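Local coordinates for uncharacterized protein (Yersinia pestis, PDB 4RGI), which is of unknown function but adopts the small alpha-beta sandwich of a KTSC domain, five antiparallel strands covered by two helices, at residues Gln7-Ser12 / Asn48-Val53; Leu15-Asp20 / Arg44-Phe49; Leu26-Arg31 / Tyr36-Val41. One frame throughout, in Å; residues are numbered along the deposited sequence.

Contact 1 (Gln7-Ser12 / Asn48-Val53); sequences QPVSSS and NFMSAV. With SO4 (sulfate ion), chain B; GOL (glycerol), chain C.
The selenomethionine M50 meets Q7 and V9 through its terminal methyl alone. M50 CE sits 3.6 Å from V9 CG1, an apolar touch in which the two side chains cross at about a right angle, and 3.5 Å from Q7 OE1, the amide oxygen, in plain van der Waals contact. The methyl gets there by bends at both chi2 (-47°) and chi3 (-72°), which turn the end of the M50 chain toward Q7 and V9, whereas Q7 runs extended past CG, its amide oxygen reaching the methyl as the two side chains cross obliquely. No hydrogen bond joins the two segments directly; instead, a glycerol, probably from the crystallisation liquor, spans the gap. S10 N donates to glycerol O3 at 3.1 Å, and glycerol O1 gives a weak bond to M50 O, which is also hydrogen-bonded to K55 NZ. In the KTSC alpha-beta sandwich, this is the place where the C-terminal end of helix 43-51 lies over the short outer strand 7-8. Farther along the loop, a sulfate, probably also from the liquor, takes three bonds from this segment: S11 OG to O3 and S12 OG to O1, both 2.7 Å, and S12 N to O2 at 2.8 Å, nearly straight at 167°. S54 OG, just before helix 55-63, and G56 N in its first turn also bond it. Backbone hydrogen bonds of Q7 with I17 and V9 with L15 hold strand 7-8 and the residue after it on strand 14-20.

Contact 2 (Leu15-Asp20 / Arg44-Phe49); sequences LSIGYD and RAHQNF
H46 and F49, one turn apart on helix 43-51, come down on I17 and Y19 of strand 14-20, a helix-on-sheet layer of the alpha-beta sandwich in which helix and strand run nearly antiparallel (159°), their axes 9.6 Å apart at closest approach. CH-pi contacts carry most of it. Y19 CB stands over the centre of the H46 imidazole, 3.3 Å from its centroid and 4° off the normal; in return, H46 CB lies over one face of the Y19 ring, displaced toward the rim. The two rings are nearly parallel (11°) but slid apart, so they barely overlap and each leans on the other's methylene. With CG trans to the backbone N, the Y19 side chain crosses H46 obliquely and its end leads away from segment 44-49, its hydroxyl bonding to V41 O. A third CH-pi contact belongs to I17, whose CD1 lies over the middle of the F49 ring, 3.6 Å from the centroid. Its other branch, CG2, approaches the edge of the H46 ring near its plane, 4.1 Å from CD2. The F49 ring also meets that of F58 on helix 55-63. Polar contact between the segments is indirect: a water in the imidazole plane lies 2.7 Å from H46 NE2 and 3.0 Å from I17 O, bridging the two.

Contact 3 (Leu26-Arg31 / Tyr36-Val41); sequences LEIQFR and YQYLGV
E27 and Q37 stand side by side on one face of a beta hairpin, pointing the same way, with carboxylate and amide planes only 19° apart. Q37 NE2 donates to E27 OE1 at 2.9 Å, almost straight (172°), with the acceptor close to the amide plane. E27 extends from a trans first torsion (chi1 -165°), which brings its carboxylate beside the Q37 amide across this non-hydrogen-bonded pair. The remaining polar ends are held too: E27 OE2 by a salt bridge to R6 and Q37 OE1 by R70, which should limit the rotation of both groups. L26, I28, Y36 and Y38 occupy the other face. I28 CD1 comes obliquely to the Y38 ring, 3.7 Å from CE2. F30 crosses both tyrosine side chains at about a right angle: its CE1 is 3.9 Å from Y36 CD1, while Y38 OH lies 4.1 Å from F30 CZ, at the edge of the phenylalanine ring. L26 CB packs against V41 CG2 at 4.0 Å. Between the strands, the hydrogen-bonded pairs L26-Y38 and I28-Y36 each make two backbone bonds, among them Y38 N to L26 O at 2.7 Å. Strand 14-20 borders strand 25-30, and strand 69-72 borders strand 34-39. L26 and I28 pack on F49 of helix 43-51, while helix 55-63 brings I63 to L26 and Y38, and F59 edge-to-face with F30.

In the fold
Contact 3 lies in the middle of the sheet and is buried, contact 2 is partly buried, and contact 1 is at the surface. Contacts 1 and 2 both use helix 43-51, share N48 and F49, and set it on the neighbouring strands 7-8 and 14-20; contact 3 is nested in the loop that each of them closes. Their chemistry follows their place: backbone hydrogen bonding, one carboxylate-amide bond and aliphatic-aromatic packing in 26-31/36-41, ring-face contacts and one water in 15-20/44-49, a single methyl plus glycerol and sulfate, probably from the crystallisation liquor, in 7-12/48-53. Further bonds tie them together, S16 OG to Q29 OE1 and S11 O to R31 NE.

Contact 1 (Gln7-Ser12 / Asn48-Val53)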
loop_
_atom_site.group_PDB
_atom_site.type_symbol
_atom_site.label_atom_id
_atom_site.label_comp_id
_atom_site.label_asym_id
_atom_site.label_seq_id
_atom_site.Cartn_x
_atom_site.Cartn_y
_atom_site.Cartn_z
ATOM N N GLN A 7 1.164 4.663 8.000
ATOM C CA GLN A 7 1.563 6.065 8.016
ATOM C C GLN A 7 0.601 6.853 7.169
ATOM O O GLN A 7 0.317 6.457 6.051
ATOM C CB GLN A 7 2.969 6.253 7.462
ATOM C CG GLN A 7 4.042 5.421 8.102
ATOM C CD GLN A 7 5.399 5.691 7.477
ATOM O OE1 GLN A 7 5.768 5.084 6.465
ATOM N NE2 GLN A 7 6.145 6.618 8.069
ATOM N N PRO A 8 0.099 7.980 7.678
ATOM C CA PRO A 8 -0.764 8.795 6.811
ATOM C C PRO A 8 0.006 9.368 5.626
ATOM O O PRO A 8 1.187 9.655 5.773
ATOM C CB PRO A 8 -1.245 9.910 7.739
ATOM C CG PRO A 8 -1.094 9.336 9.116
ATOM C CD PRO A 8 0.116 8.466 9.065
ATOM N N VAL A 9 -0.646 9.475 4.472
ATOM C CA VAL A 9 -0.036 10.096 3.288
ATOM C C VAL A 9 -1.009 11.085 2.662
ATOM O O VAL A 9 -2.201 11.070 2.969
ATOM C CB VAL A 9 0.367 9.044 2.219
ATOM C CG1 VAL A 9 1.396 8.075 2.761
ATOM C CG2 VAL A 9 -0.849 8.287 1.726
ATOM N N SER A 10 -0.502 11.950 1.785
ATOM C CA SER A 10 -1.371 12.869 1.061
ATOM C C SER A 10 -1.602 12.335 -0.342
ATOM O O SER A 10 -0.658 12.143 -1.109
ATOM C CB SER A 10 -0.774 14.280 1.010
ATOM O OG SER A 10 -1.642 15.163 0.317
ATOM N N SER A 11 -2.865 12.085 -0.665
ATOM C CA SER A 11 -3.233 11.477 -1.932
ATOM C C SER A 11 -4.720 11.647 -2.147
ATOM O O SER A 11 -5.488 11.615 -1.192
ATOM C CB SER A 11 -2.867 9.981 -1.957
ATOM O OG SER A 11 -3.455 9.345 -3.077
ATOM N N SER A 12 -5.132 11.788 -3.399
ATOM C CA SER A 12 -6.549 11.913 -3.697
ATOM C C SER A 12 -7.257 10.565 -3.548
ATOM O O SER A 12 -8.483 10.503 -3.477
ATOM C CB SER A 12 -6.757 12.478 -5.102
ATOM O OG SER A 12 -6.341 11.574 -6.110
ATOM N N ASN A 48 9.856 2.657 -2.537
ATOM C CA ASN A 48 9.524 3.435 -3.729
ATOM C C ASN A 48 8.104 4.015 -3.709
ATOM O O ASN A 48 7.862 5.094 -4.238
ATOM C CB ASN A 48 9.688 2.591 -4.990
ATOM C CG ASN A 48 11.136 2.288 -5.302
ATOM O OD1 ASN A 48 12.056 2.924 -4.770
ATOM N ND2 ASN A 48 11.348 1.311 -6.176
ATOM N N PHE A 49 7.176 3.273 -3.128
ATOM C CA PHE A 49 5.799 3.723 -2.932
ATOM C C PHE A 49 5.795 4.986 -2.096
ATOM O O PHE A 49 5.146 5.971 -2.438
ATOM C CB PHE A 49 4.988 2.632 -2.229
ATOM C CG PHE A 49 3.473 2.735 -2.394
ATOM C CD1 PHE A 49 2.867 3.753 -3.113
ATOM C CD2 PHE A 49 2.666 1.769 -1.816
ATOM C CE1 PHE A 49 1.471 3.798 -3.250
ATOM C CE2 PHE A 49 1.268 1.802 -1.941
ATOM C CZ PHE A 49 0.670 2.834 -2.656
HETATM N N MSE A 50 6.540 4.962 -0.999
HETATM C CA MSE A 50 6.535 6.089 -0.068
HETATM C C MSE A 50 7.215 7.314 -0.670
HETATM O O MSE A 50 6.874 8.447 -0.325
HETATM C CB MSE A 50 7.206 5.706 1.252
HETATM C CG MSE A 50 6.472 4.613 2.023
HETATM SE SE MSE A 50 4.521 4.874 2.204
HETATM C CE MSE A 50 4.474 6.347 3.471
ATOM N N SER A 51 8.156 7.091 -1.583
ATOM C CA SER A 51 8.867 8.198 -2.221
ATOM C C SER A 51 8.218 8.722 -3.481
ATOM O O SER A 51 8.654 9.734 -4.016
ATOM C CB SER A 51 10.296 7.777 -2.557
ATOM O OG SER A 51 10.971 7.403 -1.381
ATOM N N ALA A 52 7.196 8.036 -3.976
ATOM C CA ALA A 52 6.581 8.419 -5.244
ATOM C C ALA A 52 5.985 9.818 -5.183
ATOM O O ALA A 52 5.422 10.219 -4.162
ATOM C CB ALA A 52 5.492 7.422 -5.632
ATOM N N VAL A 53 6.104 10.539 -6.290
ATOM C CA VAL A 53 5.432 11.814 -6.475
ATOM C C VAL A 53 3.914 11.660 -6.293
ATOM O O VAL A 53 3.282 12.417 -5.550
ATOM C CB VAL A 53 5.745 12.386 -7.879
ATOM C CG1 VAL A 53 4.816 13.528 -8.217
ATOM C CG2 VAL A 53 7.190 12.816 -7.970
HETATM S S SO4 B . -2.815 11.065 -6.114
HETATM O O1 SO4 B . -3.986 10.324 -6.533
HETATM O O2 SO4 B . -3.264 12.243 -5.382
HETATM O O3 SO4 B . -2.024 10.197 -5.247
HETATM O O4 SO4 B . -2.023 11.478 -7.283
HETATM C C1 GOL C . 5.162 11.695 2.030
HETATM O O1 GOL C . 5.061 10.613 1.129
HETATM C C2 GOL C . 3.850 11.846 2.786
HETATM O O2 GOL C . 3.981 12.826 3.787
HETATM C C3 GOL C . 2.741 12.283 1.839
HETATM O O3 GOL C . 2.421 11.210 0.991
#

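Contact 2 (Leu15-Asp20 / Arg44-Phe49)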
loop_
_atom_site.group_PDB
_atom_site.type_symbol
_atom_site.label_atom_id
_atom_site.label_comp_id
_atom_site.label_asym_id
_atom_site.label_seq_id
_atom_site.Cartn_x
_atom_site.Cartn_y
_atom_site.Cartn_z
ATOM N N LEU A 15 -5.333 7.098 1.843
ATOM C CA LEU A 15 -5.238 7.791 3.127
ATOM C C LEU A 15 -3.991 7.431 3.938
ATOM O O LEU A 15 -3.380 8.296 4.567
ATOM C CB LEU A 15 -6.484 7.508 3.967
ATOM C CG LEU A 15 -7.806 8.081 3.460
ATOM C CD1 LEU A 15 -8.942 7.541 4.295
ATOM C CD2 LEU A 15 -7.784 9.601 3.529
ATOM N N SER A 16 -3.610 6.156 3.930
ATOM C CA SER A 16 -2.459 5.706 4.704
ATOM C C SER A 16 -1.902 4.388 4.161
ATOM O O SER A 16 -2.607 3.633 3.506
ATOM C CB SER A 16 -2.807 5.531 6.193
ATOM O OG SER A 16 -3.805 4.534 6.381
ATOM N N ILE A 17 -0.629 4.142 4.450
ATOM C CA ILE A 17 0.101 2.992 3.923
ATOM C C ILE A 17 0.952 2.421 5.017
ATOM O O ILE A 17 1.675 3.167 5.675
ATOM C CB ILE A 17 1.013 3.373 2.742
ATOM C CG1 ILE A 17 0.204 3.942 1.581
ATOM C CG2 ILE A 17 1.812 2.156 2.249
ATOM C CD1 ILE A 17 1.076 4.560 0.495
ATOM N N GLY A 18 0.886 1.104 5.208
ATOM C CA GLY A 18 1.757 0.442 6.165
ATOM C C GLY A 18 2.489 -0.729 5.539
ATOM O O GLY A 18 2.064 -1.245 4.515
ATOM N N TYR A 19 3.600 -1.136 6.144
ATOM C CA TYR A 19 4.350 -2.266 5.625
ATOM C C TYR A 19 4.925 -3.087 6.772
ATOM O O TYR A 19 5.470 -2.542 7.739
ATOM C CB TYR A 19 5.457 -1.798 4.689
ATOM C CG TYR A 19 6.230 -2.929 4.047
ATOM C CD1 TYR A 19 5.666 -3.701 3.037
ATOM C CD2 TYR A 19 7.517 -3.231 4.455
ATOM C CE1 TYR A 19 6.380 -4.754 2.449
ATOM C CE2 TYR A 19 8.241 -4.269 3.864
ATOM C CZ TYR A 19 7.663 -5.037 2.877
ATOM O OH TYR A 19 8.392 -6.068 2.302
ATOM N N ASP A 20 4.757 -4.400 6.659
ATOM C CA ASP A 20 5.266 -5.364 7.636
ATOM C C ASP A 20 6.413 -6.121 6.987
ATOM O O ASP A 20 6.184 -7.007 6.170
ATOM C CB ASP A 20 4.128 -6.301 8.063
ATOM C CG ASP A 20 4.543 -7.325 9.102
ATOM O OD1 ASP A 20 5.734 -7.403 9.471
ATOM O OD2 ASP A 20 3.646 -8.069 9.535
ATOM N N ARG A 44 11.704 -3.041 -1.107
ATOM C CA ARG A 44 12.057 -1.988 -2.045
ATOM C C ARG A 44 10.821 -1.348 -2.667
ATOM O O ARG A 44 10.803 -0.150 -2.906
ATOM C CB ARG A 44 12.975 -2.529 -3.135
ATOM C CG ARG A 44 13.415 -1.492 -4.175
ATOM C CD ARG A 44 14.099 -0.281 -3.529
ATOM N NE ARG A 44 14.632 0.627 -4.538
ATOM C CZ ARG A 44 15.163 1.820 -4.260
ATOM N NH1 ARG A 44 15.242 2.242 -3.011
ATOM N NH2 ARG A 44 15.623 2.580 -5.235
ATOM N N ALA A 45 9.784 -2.151 -2.912
ATOM C CA ALA A 45 8.533 -1.649 -3.476
ATOM C C ALA A 45 7.895 -0.675 -2.527
ATOM O O ALA A 45 7.368 0.347 -2.940
ATOM C CB ALA A 45 7.568 -2.793 -3.765
ATOM N N HIS A 46 7.926 -1.010 -1.246
ATOM C CA HIS A 46 7.306 -0.151 -0.269
ATOM C C HIS A 46 8.059 1.166 -0.184
ATOM O O HIS A 46 7.450 2.213 -0.123
ATOM C CB HIS A 46 7.258 -0.816 1.095
ATOM C CG HIS A 46 6.860 0.116 2.186
ATOM N ND1 HIS A 46 7.706 0.457 3.219
ATOM C CD2 HIS A 46 5.708 0.803 2.397
ATOM C CE1 HIS A 46 7.087 1.303 4.025
ATOM N NE2 HIS A 46 5.880 1.540 3.546
ATOM N N GLN A 47 9.388 1.109 -0.187
ATOM C CA GLN A 47 10.185 2.328 -0.139
ATOM C C GLN A 47 9.889 3.227 -1.337
ATOM O O GLN A 47 9.675 4.418 -1.176
ATOM C CB GLN A 47 11.676 1.993 -0.083
ATOM C CG GLN A 47 12.133 1.386 1.225
ATOM C CD GLN A 47 13.583 0.989 1.145
ATOM O OE1 GLN A 47 14.140 0.882 0.051
ATOM N NE2 GLN A 47 14.214 0.784 2.294
ATOM N N ASN A 48 9.856 2.657 -2.537
ATOM C CA ASN A 48 9.524 3.435 -3.729
ATOM C C ASN A 48 8.104 4.015 -3.709
ATOM O O ASN A 48 7.862 5.094 -4.238
ATOM C CB ASN A 48 9.688 2.591 -4.990
ATOM C CG ASN A 48 11.136 2.288 -5.302
ATOM O OD1 ASN A 48 12.056 2.924 -4.770
ATOM N ND2 ASN A 48 11.348 1.311 -6.176
ATOM N N PHE A 49 7.176 3.273 -3.128
ATOM C CA PHE A 49 5.799 3.723 -2.932
ATOM C C PHE A 49 5.795 4.986 -2.096
ATOM O O PHE A 49 5.146 5.971 -2.438
ATOM C CB PHE A 49 4.988 2.632 -2.229
ATOM C CG PHE A 49 3.473 2.735 -2.394
ATOM C CD1 PHE A 49 2.867 3.753 -3.113
ATOM C CD2 PHE A 49 2.666 1.769 -1.816
ATOM C CE1 PHE A 49 1.471 3.798 -3.250
ATOM C CE2 PHE A 49 1.268 1.802 -1.941
ATOM C CZ PHE A 49 0.670 2.834 -2.656
HETATM O O HOH W 1 4.608 2.818 5.584
#

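Contact 3 (Leu26-Arg31 / Tyr36-Val41)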
loop_
_atom_site.group_PDB
_atom_site.type_symbol
_atom_site.label_atom_id
_atom_site.label_comp_id
_atom_site.label_asym_id
_atom_site.label_seq_id
_atom_site.Cartn_x
_atom_site.Cartn_y
_atom_site.Cartn_z
ATOM N N LEU A 26 1.899 -5.438 2.592
ATOM C CA LEU A 26 1.663 -4.020 2.399
ATOM C C LEU A 26 0.204 -3.733 2.691
ATOM O O LEU A 26 -0.653 -4.437 2.191
ATOM C CB LEU A 26 1.989 -3.626 0.964
ATOM C CG LEU A 26 1.758 -2.184 0.556
ATOM C CD1 LEU A 26 2.855 -1.289 1.118
ATOM C CD2 LEU A 26 1.758 -2.138 -0.934
ATOM N N GLU A 27 -0.087 -2.715 3.499
ATOM C CA GLU A 27 -1.477 -2.407 3.815
ATOM C C GLU A 27 -1.809 -1.015 3.307
ATOM O O GLU A 27 -1.099 -0.055 3.597
ATOM C CB GLU A 27 -1.728 -2.517 5.319
ATOM C CG GLU A 27 -3.191 -2.558 5.709
ATOM C CD GLU A 27 -3.376 -2.944 7.176
ATOM O OE1 GLU A 27 -3.346 -4.149 7.495
ATOM O OE2 GLU A 27 -3.511 -2.032 8.005
ATOM N N ILE A 28 -2.879 -0.915 2.530
ATOM C CA ILE A 28 -3.253 0.355 1.928
ATOM C C ILE A 28 -4.670 0.712 2.356
ATOM O O ILE A 28 -5.585 -0.066 2.140
ATOM C CB ILE A 28 -3.209 0.307 0.398
ATOM C CG1 ILE A 28 -1.835 -0.167 -0.089
ATOM C CG2 ILE A 28 -3.535 1.701 -0.165
ATOM C CD1 ILE A 28 -1.718 -0.203 -1.598
ATOM N N GLN A 29 -4.843 1.874 2.971
ATOM C CA GLN A 29 -6.184 2.348 3.265
ATOM C C GLN A 29 -6.617 3.370 2.207
ATOM O O GLN A 29 -6.009 4.427 2.078
ATOM C CB GLN A 29 -6.227 2.948 4.662
ATOM C CG GLN A 29 -7.541 3.610 5.005
ATOM C CD GLN A 29 -7.514 4.220 6.374
ATOM O OE1 GLN A 29 -6.481 4.711 6.834
ATOM N NE2 GLN A 29 -8.661 4.199 7.046
ATOM N N PHE A 30 -7.649 3.037 1.440
ATOM C CA PHE A 30 -8.147 3.910 0.377
ATOM C C PHE A 30 -9.220 4.885 0.885
ATOM O O PHE A 30 -9.904 4.608 1.862
ATOM C CB PHE A 30 -8.715 3.072 -0.768
ATOM C CG PHE A 30 -7.697 2.204 -1.447
ATOM C CD1 PHE A 30 -7.510 0.890 -1.060
ATOM C CD2 PHE A 30 -6.934 2.704 -2.482
ATOM C CE1 PHE A 30 -6.570 0.100 -1.697
ATOM C CE2 PHE A 30 -5.999 1.928 -3.109
ATOM C CZ PHE A 30 -5.811 0.628 -2.718
ATOM N N ARG A 31 -9.372 6.023 0.214
ATOM C CA ARG A 31 -10.355 7.015 0.643
ATOM C C ARG A 31 -11.786 6.480 0.677
ATOM O O ARG A 31 -12.450 6.536 1.718
ATOM C CB ARG A 31 -10.307 8.242 -0.264
ATOM C CG ARG A 31 -9.099 9.108 -0.028
ATOM C CD ARG A 31 -9.391 10.553 -0.347
ATOM N NE ARG A 31 -8.252 11.389 0.009
ATOM C CZ ARG A 31 -8.200 12.162 1.084
ATOM N NH1 ARG A 31 -9.233 12.223 1.915
ATOM N NH2 ARG A 31 -7.114 12.885 1.323
ATOM N N TYR A 36 -7.045 -2.622 2.232
ATOM C CA TYR A 36 -6.592 -3.877 1.626
ATOM C C TYR A 36 -5.185 -4.238 2.052
ATOM O O TYR A 36 -4.361 -3.349 2.242
ATOM C CB TYR A 36 -6.604 -3.772 0.102
ATOM C CG TYR A 36 -7.972 -3.794 -0.517
ATOM C CD1 TYR A 36 -8.835 -2.729 -0.367
ATOM C CD2 TYR A 36 -8.394 -4.877 -1.274
ATOM C CE1 TYR A 36 -10.083 -2.743 -0.937
ATOM C CE2 TYR A 36 -9.653 -4.906 -1.832
ATOM C CZ TYR A 36 -10.486 -3.839 -1.668
ATOM O OH TYR A 36 -11.744 -3.862 -2.227
ATOM N N GLN A 37 -4.905 -5.537 2.151
ATOM C CA GLN A 37 -3.557 -6.034 2.329
ATOM C C GLN A 37 -3.069 -6.674 1.046
ATOM O O GLN A 37 -3.819 -7.409 0.409
ATOM C CB GLN A 37 -3.499 -7.050 3.473
ATOM C CG GLN A 37 -3.830 -6.432 4.808
ATOM C CD GLN A 37 -3.868 -7.458 5.909
ATOM O OE1 GLN A 37 -4.097 -8.635 5.652
ATOM N NE2 GLN A 37 -3.635 -7.023 7.140
ATOM N N TYR A 38 -1.813 -6.403 0.695
ATOM C CA TYR A 38 -1.167 -6.962 -0.487
ATOM C C TYR A 38 -0.048 -7.862 -0.010
ATOM O O TYR A 38 0.769 -7.455 0.810
ATOM C CB TYR A 38 -0.623 -5.862 -1.403
ATOM C CG TYR A 38 -1.736 -5.115 -2.098
ATOM C CD1 TYR A 38 -2.126 -5.472 -3.381
ATOM C CD2 TYR A 38 -2.436 -4.104 -1.451
ATOM C CE1 TYR A 38 -3.173 -4.813 -4.027
ATOM C CE2 TYR A 38 -3.487 -3.439 -2.085
ATOM C CZ TYR A 38 -3.847 -3.802 -3.369
ATOM O OH TYR A 38 -4.880 -3.150 -4.009
ATOM N N LEU A 39 -0.016 -9.086 -0.512
ATOM C CA LEU A 39 0.860 -10.096 0.060
ATOM C C LEU A 39 2.062 -10.309 -0.814
ATOM O O LEU A 39 1.960 -10.266 -2.027
ATOM C CB LEU A 39 0.113 -11.414 0.245
ATOM C CG LEU A 39 -1.170 -11.320 1.049
ATOM C CD1 LEU A 39 -1.749 -12.702 1.201
ATOM C CD2 LEU A 39 -0.852 -10.747 2.388
ATOM N N GLY A 40 3.210 -10.523 -0.192
ATOM C CA GLY A 40 4.405 -10.859 -0.932
ATOM C C GLY A 40 5.005 -9.665 -1.635
ATOM O O GLY A 40 5.503 -9.786 -2.736
ATOM N N VAL A 41 4.960 -8.517 -0.972
ATOM C CA VAL A 41 5.493 -7.269 -1.502
ATOM C C VAL A 41 6.886 -7.025 -0.947
ATOM O O VAL A 41 7.064 -6.995 0.270
ATOM C CB VAL A 41 4.555 -6.086 -1.136
ATOM C CG1 VAL A 41 5.103 -4.773 -1.635
ATOM C CG2 VAL A 41 3.177 -6.336 -1.713
#